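Local coordinates for protein Z5138 gene product (Escherichia coli, PDB 1XOU) that probably acts as a type III secretion chaperone for the translocator proteins EspA and EspB, CesAB, whose gene lies in the LEE region, at residues B[40-45]-B[53-58]. The protein carries 1 engineered substitution. Numbering follows the deposited sequence.
Sequences ELSEKA and EKLNKL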
ATOM      1  N   GLU B  40     -16.254  16.599   5.065  1.00 70.75           N
ATOM      2  CA  GLU B  40     -17.370  16.833   5.958  1.00 70.37           C
ATOM      3  C   GLU B  40     -16.820  17.484   7.214  1.00 71.66           C
ATOM      4  O   GLU B  40     -17.424  18.411   7.755  1.00 72.08           O
ATOM      5  CB  GLU B  40     -18.071  15.520   6.299  1.00 70.39           C
ATOM      6  CG  GLU B  40     -18.768  14.883   5.097  1.00 72.02           C
ATOM      7  CD  GLU B  40     -19.215  13.442   5.346  1.00 72.72           C
ATOM      8  OE1 GLU B  40     -18.843  12.864   6.396  1.00 71.82           O
ATOM      9  OE2 GLU B  40     -19.931  12.890   4.479  1.00 72.74           O
ATOM     10  N   LEU B  41     -15.662  17.018   7.674  1.00 72.72           N
ATOM     11  CA  LEU B  41     -15.059  17.598   8.867  1.00 73.70           C
ATOM     12  C   LEU B  41     -14.812  19.091   8.643  1.00 75.06           C
ATOM     13  O   LEU B  41     -14.843  19.873   9.583  1.00 75.64           O
ATOM     14  CB  LEU B  41     -13.736  16.917   9.204  1.00 72.36           C
ATOM     15  CG  LEU B  41     -13.521  16.658  10.699  1.00 71.10           C
ATOM     16  CD1 LEU B  41     -12.034  16.495  10.983  1.00 70.87           C
ATOM     17  CD2 LEU B  41     -14.090  17.801  11.507  1.00 70.39           C
ATOM     18  N   SER B  42     -14.553  19.479   7.398  1.00 76.39           N
ATOM     19  CA  SER B  42     -14.329  20.886   7.075  1.00 77.90           C
ATOM     20  C   SER B  42     -15.614  21.654   7.327  1.00 79.70           C
ATOM     21  O   SER B  42     -15.644  22.588   8.124  1.00 80.53           O
ATOM     22  CB  SER B  42     -13.937  21.052   5.608  1.00 76.35           C
ATOM     23  OG  SER B  42     -12.625  20.593   5.388  1.00 76.13           O
ATOM     24  N   GLU B  43     -16.674  21.257   6.633  1.00 81.58           N
ATOM     25  CA  GLU B  43     -17.969  21.900   6.783  1.00 82.43           C
ATOM     26  C   GLU B  43     -18.301  22.093   8.250  1.00 82.37           C
ATOM     27  O   GLU B  43     -18.707  23.176   8.649  1.00 83.76           O
ATOM     28  CB  GLU B  43     -19.055  21.063   6.116  1.00 83.92           C
ATOM     29  CG  GLU B  43     -18.861  20.916   4.622  1.00 88.66           C
ATOM     30  CD  GLU B  43     -18.787  22.259   3.913  1.00 91.83           C
ATOM     31  OE1 GLU B  43     -19.806  22.987   3.891  1.00 93.46           O
ATOM     32  OE2 GLU B  43     -17.705  22.589   3.383  1.00 93.05           O
ATOM     33  N   LYS B  44     -18.114  21.055   9.059  1.00 82.29           N
ATOM     34  CA  LYS B  44     -18.425  21.164  10.477  1.00 82.78           C
ATOM     35  C   LYS B  44     -17.467  22.120  11.181  1.00 83.03           C
ATOM     36  O   LYS B  44     -17.820  22.728  12.189  1.00 83.24           O
ATOM     37  CB  LYS B  44     -18.395  19.782  11.155  1.00 83.28           C
ATOM     38  CG  LYS B  44     -19.089  19.762  12.535  1.00 85.13           C
ATOM     39  CD  LYS B  44     -19.228  18.356  13.144  1.00 86.72           C
ATOM     40  CE  LYS B  44     -17.915  17.841  13.750  1.00 89.17           C
ATOM     41  NZ  LYS B  44     -17.998  16.473  14.369  1.00 87.76           N
ATOM     42  N   ALA B  45     -16.261  22.261  10.641  1.00 83.79           N
ATOM     43  CA  ALA B  45     -15.258  23.149  11.223  1.00 84.83           C
ATOM     44  C   ALA B  45     -15.681  24.606  11.072  1.00 86.23           C
ATOM     45  O   ALA B  45     -15.297  25.452  11.877  1.00 86.69           O
ATOM     46  CB  ALA B  45     -13.899  22.927  10.556  1.00 83.66           C
ATOM     47  N   GLU B  53     -10.049  22.058  15.298  1.00 78.76           N
ATOM     48  CA  GLU B  53      -8.856  21.560  15.966  1.00 79.22           C
ATOM     49  C   GLU B  53      -8.498  20.154  15.467  1.00 78.55           C
ATOM     50  O   GLU B  53      -7.320  19.804  15.364  1.00 78.37           O
ATOM     51  CB  GLU B  53      -9.080  21.545  17.473  1.00 82.55           C
ATOM     52  CG  GLU B  53      -7.870  21.103  18.278  1.00 89.43           C
ATOM     53  CD  GLU B  53      -6.691  22.070  18.161  1.00 93.66           C
ATOM     54  OE1 GLU B  53      -5.621  21.778  18.758  1.00 94.62           O
ATOM     55  OE2 GLU B  53      -6.838  23.113  17.474  1.00 94.93           O
ATOM     56  N   LYS B  54      -9.517  19.349  15.168  1.00 77.33           N
ATOM     57  CA  LYS B  54      -9.307  18.001  14.656  1.00 75.01           C
ATOM     58  C   LYS B  54      -8.669  18.111  13.281  1.00 72.46           C
ATOM     59  O   LYS B  54      -7.620  17.527  13.021  1.00 72.98           O
ATOM     60  CB  LYS B  54     -10.642  17.239  14.553  1.00 77.26           C
ATOM     61  CG  LYS B  54     -11.125  16.632  15.880  1.00 80.54           C
ATOM     62  CD  LYS B  54     -12.414  15.798  15.735  1.00 83.75           C
ATOM     63  CE  LYS B  54     -13.625  16.672  15.377  1.00 87.04           C
ATOM     64  NZ  LYS B  54     -14.943  15.940  15.266  1.00 88.01           N
ATOM     65  N   LEU B  55      -9.307  18.874  12.407  1.00 69.57           N
ATOM     66  CA  LEU B  55      -8.808  19.071  11.056  1.00 67.51           C
ATOM     67  C   LEU B  55      -7.341  19.497  11.038  1.00 65.98           C
ATOM     68  O   LEU B  55      -6.524  18.876  10.357  1.00 66.44           O
ATOM     69  CB  LEU B  55      -9.644  20.131  10.334  1.00 67.70           C
ATOM     70  CG  LEU B  55     -10.115  19.785   8.918  1.00 68.27           C
ATOM     71  CD1 LEU B  55     -10.703  21.029   8.258  1.00 67.15           C
ATOM     72  CD2 LEU B  55      -8.952  19.240   8.102  1.00 68.16           C
ATOM     73  N   ASN B  56      -7.006  20.546  11.788  1.00 64.04           N
ATOM     74  CA  ASN B  56      -5.632  21.043  11.827  1.00 62.90           C
ATOM     75  C   ASN B  56      -4.650  19.989  12.309  1.00 62.84           C
ATOM     76  O   ASN B  56      -3.514  19.920  11.835  1.00 62.21           O
ATOM     77  CB  ASN B  56      -5.523  22.280  12.717  1.00 62.63           C
ATOM     78  CG  ASN B  56      -6.480  23.380  12.309  1.00 61.88           C
ATOM     79  OD1 ASN B  56      -6.751  23.585  11.128  1.00 60.48           O
ATOM     80  ND2 ASN B  56      -6.989  24.107  13.296  1.00 62.74           N
ATOM     81  N   LYS B  57      -5.080  19.180  13.269  1.00 64.29           N
ATOM     82  CA  LYS B  57      -4.235  18.106  13.781  1.00 65.68           C
ATOM     83  C   LYS B  57      -4.005  17.116  12.638  1.00 64.41           C
ATOM     84  O   LYS B  57      -2.891  16.629  12.441  1.00 63.27           O
ATOM     85  CB  LYS B  57      -4.904  17.407  14.983  1.00 68.64           C
ATOM     86  CG  LYS B  57      -4.640  18.106  16.311  1.00 71.65           C
ATOM     87  CD  LYS B  57      -3.129  18.298  16.468  1.00 77.80           C
ATOM     88  CE  LYS B  57      -2.760  19.388  17.479  1.00 81.88           C
ATOM     89  NZ  LYS B  57      -1.316  19.803  17.325  1.00 83.44           N
ATOM     90  N   LEU B  58      -5.068  16.839  11.886  1.00 63.16           N
ATOM     91  CA  LEU B  58      -4.999  15.931  10.745  1.00 62.85           C
ATOM     92  C   LEU B  58      -4.053  16.481   9.692  1.00 61.85           C
ATOM     93  O   LEU B  58      -3.168  15.778   9.196  1.00 61.75           O
ATOM     94  CB  LEU B  58      -6.376  15.761  10.116  1.00 64.54           C
ATOM     95  CG  LEU B  58      -7.069  14.425  10.379  1.00 65.86           C
ATOM     96  CD1 LEU B  58      -8.425  14.427   9.694  1.00 66.69           C
ATOM     97  CD2 LEU B  58      -6.209  13.290   9.857  1.00 66.65           C
TER
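Leu41 reaches across from helix 3-47 and sets its CD1 methyl among three residues of helix 49-64, a compact example of how one branched side chain can join two helices at a hairpin bend. That methyl lies 3.9 Å from CB of Lys54 and meets CG of Leu55 at 4.3 Å, and CD1 of Leu58 is a looser third neighbour at 4.4 Å. The other branch, CD2, rests against the aliphatic stem of Lys54, 4.1 Å from CE, and the two side chains cross at about a right angle; Lys54 meets Leu41 through its carbons CB and CE. Leu55 returns the contact: its CD1 methyl lies against Ser42, 3.5 Å from OG, with CB of Ala45 a looser neighbour. At the margin, Lys44 and Lys54 run out obliquely to one another and their NZ atoms are modelled 3.2 Å apart; both are donors, so the pair is no bond, and the closeness is doubtful at this resolution. Lys54 starts with CG beside its backbone N and anti to the carbonyl carbon (chi1 -81°), and, as modelled, both lysine chains bend at chi3. Beyond the two segments, Ala51 extends the apolar surface under Leu41 and Ala45, and apolar side chains of the partner protein chain pack on Ser42, Leu55 and Leu58. The axes of segments 40-45 and 53-58 approach to 9.7 Å, with 136° between their N-to-C directions, splayed well away from strict antiparallel. Such packing of leucines and one lysine stem on either side of a sharp turn is that of an alpha-helical hairpin, here in an all-helical chaperone of the CesA family.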